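Side-chain contacts in succinyl-CoA ligase (ADP-forming) subunit alpha (Methanosaeta concilii, PDB 6HXI), which joins a CoA-ligase region to a citrate synthase-like C-terminal region within one chain and binds coenzyme A as part of an assembly of eight protein chains: residues B[216-219]-B[220-223]; B[292-296]-B[297-301]; B[306-309]-B[310-314]; B[314-317]-B[318-322]. All blocks are in the same frame, centred on the assembly; numbering follows the deposited sequence.

Contact 1. Residues B[216-219]-B[220-223]; sequences ILRY and ERNP
The weakly bonded last turn of helix 212-221, in the CoA-ligase region, links residues 216-219 to residues 220-223 and illustrates how an alpha-helix slackens at its C-terminal end. Glu220 N still makes a regular bond to Ile216 O (3.1 Å). One residue later the pattern blurs: Arg221 N is shared between Leu217 O and Arg218 O, two weak bonds with N-H...O angles of 134° each. Arg218 O also takes Asn222 N, at 3.1 Å, and this bond closes the turn just as the backbone leaves helical angles. The side chains of Arg218 and Tyr219 both project from the turn toward the rest of the fold, where the Arg218 guanidinium bridges to Glu198 and bonds to Tyr6 O, and the Tyr219 hydroxyl is bonded to Phe174 O. Glu220 turns its carboxylate to the backbone N of Lys253 and to Thr252, while its CB lies 3.5 Å from Leu217 O. Arg221 folds back along the helix instead. Its first torsion (chi1 -72°) sets CG 3.6 Å from Leu217 O, and the bend at chi3 turns the guanidinium back toward the previous turn. The two guanidinium planes stand 69° apart, their like charges well separated, and the meeting is with the aliphatic part of the other arginine: Arg218 CG sits in the plane of the Arg221 group, at its edge, 3.9 Å from NH2.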
# COMPACT_ATOMS: atom_id res chain seq x y z
N ILE B 216 59.39 19.64 -22.20
CA ILE B 216 60.27 20.77 -22.52
C ILE B 216 60.53 20.86 -24.03
O ILE B 216 60.53 21.96 -24.60
CB ILE B 216 61.58 20.80 -21.67
CG1 ILE B 216 61.26 21.12 -20.19
CG2 ILE B 216 62.59 21.83 -22.23
CD1 ILE B 216 62.41 21.01 -19.19
N LEU B 217 60.70 19.68 -24.69
CA LEU B 217 60.93 19.59 -26.14
C LEU B 217 59.71 20.02 -26.93
O LEU B 217 59.88 20.61 -28.00
CB LEU B 217 61.41 18.20 -26.58
CG LEU B 217 62.82 17.80 -26.17
CD1 LEU B 217 63.15 16.41 -26.65
CD2 LEU B 217 63.85 18.80 -26.68
N ARG B 218 58.50 19.78 -26.41
CA ARG B 218 57.26 20.23 -27.04
C ARG B 218 57.17 21.76 -26.95
O ARG B 218 56.73 22.39 -27.90
CB ARG B 218 56.03 19.64 -26.36
CG ARG B 218 55.73 18.18 -26.66
CD ARG B 218 54.35 17.78 -26.15
NE ARG B 218 54.14 18.07 -24.73
CZ ARG B 218 53.49 19.12 -24.26
NH1 ARG B 218 52.99 20.02 -25.09
NH2 ARG B 218 53.36 19.30 -22.95
N TYR B 219 57.56 22.36 -25.80
CA TYR B 219 57.54 23.81 -25.61
C TYR B 219 58.51 24.49 -26.56
O TYR B 219 58.23 25.61 -27.00
CB TYR B 219 57.88 24.19 -24.16
CG TYR B 219 57.02 23.56 -23.08
CD1 TYR B 219 55.71 23.14 -23.36
CD2 TYR B 219 57.48 23.44 -21.78
CE1 TYR B 219 54.91 22.57 -22.37
CE2 TYR B 219 56.68 22.88 -20.78
CZ TYR B 219 55.40 22.46 -21.07
OH TYR B 219 54.61 21.91 -20.09
N GLU B 220 59.65 23.82 -26.87
CA GLU B 220 60.71 24.31 -27.76
C GLU B 220 60.25 24.40 -29.22
O GLU B 220 60.76 25.24 -29.98
CB GLU B 220 61.94 23.40 -27.68
CG GLU B 220 63.18 24.10 -27.16
CD GLU B 220 63.87 25.09 -28.09
OE1 GLU B 220 64.36 24.67 -29.16
OE2 GLU B 220 63.99 26.27 -27.70
N ARG B 221 59.30 23.52 -29.61
CA ARG B 221 58.72 23.46 -30.95
C ARG B 221 57.53 24.41 -31.09
O ARG B 221 57.30 24.92 -32.19
CB ARG B 221 58.30 22.03 -31.30
CG ARG B 221 59.46 21.05 -31.56
CD ARG B 221 58.96 19.70 -32.06
NE ARG B 221 58.13 19.00 -31.07
CZ ARG B 221 57.37 17.94 -31.33
NH1 ARG B 221 57.31 17.44 -32.56
NH2 ARG B 221 56.65 17.37 -30.37
N ASN B 222 56.78 24.65 -29.99
CA ASN B 222 55.61 25.53 -29.98
C ASN B 222 55.96 27.00 -30.19
O ASN B 222 56.65 27.58 -29.35
CB ASN B 222 54.76 25.33 -28.70
CG ASN B 222 53.33 25.82 -28.79
OD1 ASN B 222 52.96 26.68 -29.61
ND2 ASN B 222 52.48 25.32 -27.90
N PRO B 223 55.48 27.64 -31.29
CA PRO B 223 55.79 29.07 -31.52
C PRO B 223 55.19 30.03 -30.49
O PRO B 223 55.78 31.08 -30.25
CB PRO B 223 55.23 29.34 -32.92
CG PRO B 223 54.92 28.01 -33.51
CD PRO B 223 54.65 27.08 -32.37

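Contact 2. Residues B[292-296]-B[297-301]; sequences DAFRQ and AGAYV
Phe294 O is gripped by two backbone donors that arrive from opposite faces of its carbonyl plane: Ala299 N at 3.3 Å and Ala297 N, also at 3.3 Å. The first is the straighter, with an N-H...O angle of 153°, whereas Ala297 N stands well above the plane. Together with the bond from Gly298 N to Arg295 O (3.2 Å), the long reach of Ala299 N back to Phe294 O makes this a Schellman motif closing helix 287-297. Gly298 supplies the positive phi of 102° that the reversal needs, a backbone conformation that suits glycine, since a CB would crowd the carbonyl oxygen before it.

The reversal sends the chain back past the helix, and the apolar groups of its two arms close on each other. Ala299 CB rests 3.8 Å from Phe294 CD1, approaching the ring obliquely. Val301 reaches both neighbouring residues of the last turn: with CG1 anti to the backbone N (chi1 -176°), CG2 is left to meet Phe294 CB at 3.8 Å, while CG1 lies over one face of the Arg295 guanidinium, 3.6 Å from NH1. The Phe294 ring continues onto Ile242 and Ile243 of helix 239-247, and Tyr300 pairs through its backbone with Leu255 and Ala257 on strand 255-260. Since Val301 meets the arginine with CB beside Arg295 CG as well as with CG1 over the guanidinium, this part of the contact is largely van der Waals, and NH1 finds a weak polar partner in Pro302 O.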
# COMPACT_ATOMS: atom_id res chain seq x y z
N ASP B 292 73.79 23.04 -9.80
CA ASP B 292 75.11 23.44 -10.30
C ASP B 292 75.25 23.09 -11.77
O ASP B 292 75.65 23.95 -12.55
CB ASP B 292 76.23 22.81 -9.46
CG ASP B 292 76.43 23.44 -8.09
OD1 ASP B 292 75.73 24.43 -7.77
OD2 ASP B 292 77.31 22.94 -7.34
N ALA B 293 74.88 21.84 -12.17
CA ALA B 293 74.92 21.37 -13.56
C ALA B 293 73.96 22.19 -14.44
O ALA B 293 74.23 22.40 -15.61
CB ALA B 293 74.59 19.90 -13.63
N PHE B 294 72.83 22.67 -13.85
CA PHE B 294 71.86 23.53 -14.55
C PHE B 294 72.48 24.91 -14.81
O PHE B 294 72.36 25.42 -15.92
CB PHE B 294 70.54 23.64 -13.78
CG PHE B 294 69.38 22.83 -14.33
CD1 PHE B 294 68.89 23.06 -15.61
CD2 PHE B 294 68.74 21.89 -13.54
CE1 PHE B 294 67.81 22.33 -16.11
CE2 PHE B 294 67.65 21.15 -14.04
CZ PHE B 294 67.20 21.37 -15.33
N ARG B 295 73.16 25.50 -13.80
CA ARG B 295 73.82 26.80 -13.92
C ARG B 295 74.87 26.77 -15.05
O ARG B 295 74.83 27.62 -15.94
CB ARG B 295 74.49 27.18 -12.59
CG ARG B 295 73.85 28.36 -11.87
CD ARG B 295 74.46 28.59 -10.50
NE ARG B 295 73.95 27.66 -9.50
CZ ARG B 295 72.98 27.94 -8.62
NH1 ARG B 295 72.41 29.14 -8.60
NH2 ARG B 295 72.59 27.03 -7.74
N GLN B 296 75.73 25.72 -15.03
CA GLN B 296 76.81 25.45 -15.99
C GLN B 296 76.33 25.17 -17.42
O GLN B 296 77.10 25.36 -18.37
CB GLN B 296 77.69 24.29 -15.50
CG GLN B 296 78.57 24.64 -14.30
CD GLN B 296 79.13 23.42 -13.61
OE1 GLN B 296 79.90 22.65 -14.19
NE2 GLN B 296 78.78 23.24 -12.35
N ALA B 297 75.07 24.71 -17.58
CA ALA B 297 74.47 24.42 -18.89
C ALA B 297 73.87 25.66 -19.59
O ALA B 297 73.53 25.59 -20.77
CB ALA B 297 73.42 23.33 -18.76
N GLY B 298 73.75 26.77 -18.87
CA GLY B 298 73.21 28.01 -19.41
C GLY B 298 71.78 28.33 -19.03
O GLY B 298 71.19 29.26 -19.60
N ALA B 299 71.20 27.58 -18.07
CA ALA B 299 69.85 27.85 -17.58
C ALA B 299 69.89 29.04 -16.60
O ALA B 299 70.95 29.36 -16.06
CB ALA B 299 69.29 26.61 -16.88
N TYR B 300 68.73 29.67 -16.36
CA TYR B 300 68.60 30.77 -15.40
C TYR B 300 68.20 30.11 -14.07
O TYR B 300 67.08 29.60 -13.92
CB TYR B 300 67.57 31.79 -15.90
CG TYR B 300 68.01 32.49 -17.17
CD1 TYR B 300 67.82 31.91 -18.42
CD2 TYR B 300 68.66 33.72 -17.11
CE1 TYR B 300 68.27 32.53 -19.58
CE2 TYR B 300 69.08 34.37 -18.28
CZ TYR B 300 68.90 33.76 -19.51
OH TYR B 300 69.31 34.39 -20.66
N VAL B 301 69.17 30.00 -13.14
CA VAL B 301 68.98 29.32 -11.86
C VAL B 301 68.94 30.31 -10.68
O VAL B 301 69.93 31.02 -10.49
CB VAL B 301 70.03 28.19 -11.65
CG1 VAL B 301 69.77 27.40 -10.37
CG2 VAL B 301 70.08 27.25 -12.86

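Contact 3. Residues B[306-309]-B[310-314]; sequences DDYG and EMVRQ
Backbone bonds tie Asp307, Tyr308 and Gly309 to the turn that follows, and they tighten along the chain. Met311 N to Asp307 O is weak at 3.3 Å, Val312 N to Tyr308 O shortens to 3.0 Å and lies in the carbonyl plane, and Arg313 N to Gly309 O is 2.8 Å with an N-H...O angle of 161°. A water adds a further link: it accepts from Glu310 N at 2.8 Å and donates to Asp306 O at 2.9 Å, so that it stands between this amide and the carbonyl four residues back, in place of a direct helical bond. This is the N-terminal start of helix 308-322, with Asp307 at the N-cap position. Its carboxylate does not cap the helix; it faces back along the chain, where its two oxygens take the backbone N atoms of Arg303 and Ser304. Asp306, one residue earlier, makes a weak bond to His408 of the neighbouring citrate lyase chain.

Apolar contact is concentrated in one pair four residues apart. Tyr308 CG is anti to the backbone N (chi1 -166°), which swings the ring against strands 227-233 and 255-260, onto Leu231 and Trp258 among others. Val312 CG2 approaches the same ring obliquely, reaching CE1 at 3.8 Å, and also lies 3.6 Å from Tyr308 O. Val312 CB meets the next carbonyl oxygen, Gly309 O, at 3.3 Å.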
# COMPACT_ATOMS: atom_id res chain seq x y z
N ASP B 306 62.79 30.97 -3.06
CA ASP B 306 62.31 32.32 -2.76
C ASP B 306 62.47 33.29 -3.94
O ASP B 306 61.55 34.09 -4.20
CB ASP B 306 63.00 32.88 -1.52
CG ASP B 306 62.48 32.25 -0.24
OD1 ASP B 306 62.77 31.07 0.00
OD2 ASP B 306 61.73 32.94 0.49
N ASP B 307 63.61 33.22 -4.67
CA ASP B 307 63.80 34.08 -5.82
C ASP B 307 63.48 33.37 -7.19
O ASP B 307 64.06 33.76 -8.19
CB ASP B 307 65.18 34.78 -5.82
CG ASP B 307 66.39 33.91 -5.59
OD1 ASP B 307 66.43 33.19 -4.56
OD2 ASP B 307 67.37 34.04 -6.36
N TYR B 308 62.51 32.39 -7.23
CA TYR B 308 62.09 31.74 -8.50
C TYR B 308 61.36 32.77 -9.39
O TYR B 308 61.76 32.98 -10.53
CB TYR B 308 61.20 30.49 -8.26
CG TYR B 308 61.04 29.61 -9.49
CD1 TYR B 308 60.04 29.86 -10.43
CD2 TYR B 308 61.91 28.55 -9.73
CE1 TYR B 308 59.90 29.07 -11.57
CE2 TYR B 308 61.77 27.74 -10.86
CZ TYR B 308 60.76 28.00 -11.78
OH TYR B 308 60.63 27.21 -12.89
N GLY B 309 60.31 33.40 -8.85
CA GLY B 309 59.51 34.40 -9.54
C GLY B 309 60.34 35.56 -10.04
O GLY B 309 60.12 36.05 -11.15
N GLU B 310 61.33 35.98 -9.25
CA GLU B 310 62.20 37.07 -9.67
C GLU B 310 62.99 36.69 -10.94
O GLU B 310 63.04 37.48 -11.88
CB GLU B 310 63.09 37.57 -8.52
CG GLU B 310 64.01 38.74 -8.88
CD GLU B 310 63.45 39.87 -9.74
OE1 GLU B 310 64.19 40.34 -10.64
OE2 GLU B 310 62.29 40.29 -9.52
N MET B 311 63.52 35.45 -11.00
CA MET B 311 64.23 34.94 -12.18
C MET B 311 63.25 34.90 -13.39
O MET B 311 63.62 35.29 -14.50
CB MET B 311 64.83 33.56 -11.89
CG MET B 311 65.84 33.09 -12.92
SD MET B 311 67.20 34.25 -13.25
CE MET B 311 68.05 34.23 -11.66
N VAL B 312 61.98 34.50 -13.14
CA VAL B 312 60.92 34.49 -14.15
C VAL B 312 60.73 35.94 -14.68
O VAL B 312 60.73 36.14 -15.89
CB VAL B 312 59.59 33.85 -13.61
CG1 VAL B 312 58.39 34.19 -14.49
CG2 VAL B 312 59.74 32.34 -13.47
N ARG B 313 60.62 36.92 -13.75
CA ARG B 313 60.46 38.35 -14.04
C ARG B 313 61.61 38.88 -14.89
O ARG B 313 61.36 39.63 -15.83
CB ARG B 313 60.35 39.16 -12.73
CG ARG B 313 59.92 40.61 -12.90
CD ARG B 313 59.39 41.15 -11.59
NE ARG B 313 58.86 42.51 -11.70
CZ ARG B 313 57.81 42.96 -11.03
NH1 ARG B 313 57.13 42.16 -10.21
NH2 ARG B 313 57.41 44.22 -11.18
N GLN B 314 62.85 38.46 -14.58
CA GLN B 314 64.07 38.85 -15.27
C GLN B 314 64.09 38.35 -16.71
O GLN B 314 64.43 39.12 -17.61
CB GLN B 314 65.30 38.36 -14.51
CG GLN B 314 65.82 39.36 -13.49
CD GLN B 314 66.93 38.76 -12.66
OE1 GLN B 314 66.73 38.41 -11.50
NE2 GLN B 314 68.11 38.59 -13.26
O HOH W 1 60.82 35.63 -6.51

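Contact 4. Residues B[314-317]-B[318-322]; sequences QVYD and MLLTR
Leu320 lies one helical turn beyond Tyr316, and each of its side-chain carbons has a neighbour in that preceding turn. CB starts 3.3 Å from Asp317 O, over the backbone. CG then comes up to the phenol ring, 3.9 Å from Tyr316 CE2, and the branch divides the rest: CD1 makes the closest approach between the two side chains, 3.7 Å from CE2, while CD2 reaches toward the hydroxyl end, 4.2 Å from Tyr316 OH. The CD1 methyl comes at the ring obliquely. Tyr316 is set for this by its own first torsion, CG anti to the backbone N (chi1 173°), and its ring is also bordered by Ser193 and Asp194.

A second pair, three residues apart, lies on another flank of the helix. Val315 and Met318 point the same way, and the thioether chain, extended through chi2, bends at chi3 (80°) to bring CE to 4.0 Å from Val315 CG1. The hydrogen bonds beneath are regular, from Met318 N to Gln314 O through to Thr321 N to Asp317 O. Met318 O takes two donors from the same face of its plane. One is Arg322 N; the other is the hydroxyl of Thr321, which turns back into the helix so that OG1 lies 2.7 Å from Met318 O. Val315, Tyr316 and Leu319 all rest on Met227 of strand 227-233, whereas Asp317 and Thr321 are exposed. Three residues turned to the sheet, apolar pairs on the flanks and polar groups exposed make the pattern of an amphipathic helix laid against a sheet.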
# COMPACT_ATOMS: atom_id res chain seq x y z
N GLN B 314 62.85 38.46 -14.58
CA GLN B 314 64.07 38.85 -15.27
C GLN B 314 64.09 38.35 -16.71
O GLN B 314 64.43 39.12 -17.61
CB GLN B 314 65.30 38.36 -14.51
CG GLN B 314 65.82 39.36 -13.49
CD GLN B 314 66.93 38.76 -12.66
OE1 GLN B 314 66.73 38.41 -11.50
NE2 GLN B 314 68.11 38.59 -13.26
N VAL B 315 63.74 37.07 -16.92
CA VAL B 315 63.72 36.43 -18.23
C VAL B 315 62.57 36.97 -19.10
O VAL B 315 62.77 37.18 -20.30
CB VAL B 315 63.73 34.88 -18.13
CG1 VAL B 315 63.59 34.24 -19.49
CG2 VAL B 315 65.01 34.39 -17.45
N TYR B 316 61.37 37.19 -18.50
CA TYR B 316 60.22 37.76 -19.20
C TYR B 316 60.56 39.18 -19.68
O TYR B 316 60.37 39.48 -20.86
CB TYR B 316 58.94 37.71 -18.33
CG TYR B 316 57.75 38.43 -18.92
CD1 TYR B 316 56.96 37.84 -19.91
CD2 TYR B 316 57.39 39.71 -18.49
CE1 TYR B 316 55.89 38.52 -20.49
CE2 TYR B 316 56.32 40.40 -19.06
CZ TYR B 316 55.57 39.80 -20.06
OH TYR B 316 54.51 40.47 -20.61
N ASP B 317 61.11 40.04 -18.79
CA ASP B 317 61.50 41.42 -19.10
C ASP B 317 62.48 41.47 -20.26
O ASP B 317 62.35 42.34 -21.11
CB ASP B 317 62.07 42.14 -17.87
CG ASP B 317 61.04 42.63 -16.86
OD1 ASP B 317 59.82 42.40 -17.09
OD2 ASP B 317 61.44 43.23 -15.84
N MET B 318 63.42 40.51 -20.32
CA MET B 318 64.40 40.37 -21.40
C MET B 318 63.68 40.09 -22.73
O MET B 318 64.06 40.66 -23.75
CB MET B 318 65.40 39.27 -21.04
CG MET B 318 66.32 38.86 -22.16
SD MET B 318 67.28 37.40 -21.69
CE MET B 318 66.09 36.10 -21.96
N LEU B 319 62.62 39.24 -22.71
CA LEU B 319 61.84 38.94 -23.91
C LEU B 319 61.01 40.14 -24.36
O LEU B 319 60.83 40.33 -25.57
CB LEU B 319 60.93 37.72 -23.73
CG LEU B 319 61.57 36.37 -23.40
CD1 LEU B 319 60.52 35.40 -22.93
CD2 LEU B 319 62.29 35.77 -24.59
N LEU B 320 60.54 40.97 -23.39
CA LEU B 320 59.79 42.22 -23.63
C LEU B 320 60.64 43.28 -24.32
O LEU B 320 60.13 43.98 -25.20
CB LEU B 320 59.28 42.81 -22.32
CG LEU B 320 57.82 42.61 -21.93
CD1 LEU B 320 57.48 43.51 -20.76
CD2 LEU B 320 56.85 42.93 -23.07
N THR B 321 61.93 43.43 -23.90
CA THR B 321 62.90 44.40 -24.44
C THR B 321 63.20 44.08 -25.90
O THR B 321 63.06 44.94 -26.77
CB THR B 321 64.21 44.45 -23.61
OG1 THR B 321 64.98 43.24 -23.75
CG2 THR B 321 63.99 44.79 -22.13
N ARG B 322 63.58 42.82 -26.17
CA ARG B 322 63.91 42.25 -27.48
C ARG B 322 62.67 42.19 -28.40
O ARG B 322 62.81 42.02 -29.61
CB ARG B 322 64.51 40.85 -27.28
CG ARG B 322 65.57 40.48 -28.29
CD ARG B 322 66.39 39.32 -27.80
NE ARG B 322 67.44 39.74 -26.87
CZ ARG B 322 67.92 38.98 -25.89
NH1 ARG B 322 67.45 37.75 -25.69
NH2 ARG B 322 68.88 39.44 -25.09

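Overall arrangement
The four contacts follow one another along the chain on one side of its centre. Contacts 1 and 2 finish helices 212-221 and 287-297, both in the CoA-ligase region, their centres about 19 Å apart and not touching. Contacts 3 and 4 occupy the N-terminal and the following part of helix 308-322, share Gln314 and have centres about 12 Å apart. Tyr300, in contact 2, joins the groups: its CB lies 3.6 Å from Met311 SD of contact 3, and in contact 4 its ring packs on Val315 and its hydroxyl end on Met318 SD. Contacts 1, 3 and 4 all lean on strand 227-233 and contact 2 on the neighbouring strand 255-260, so the mixed six-stranded sheet is their common support.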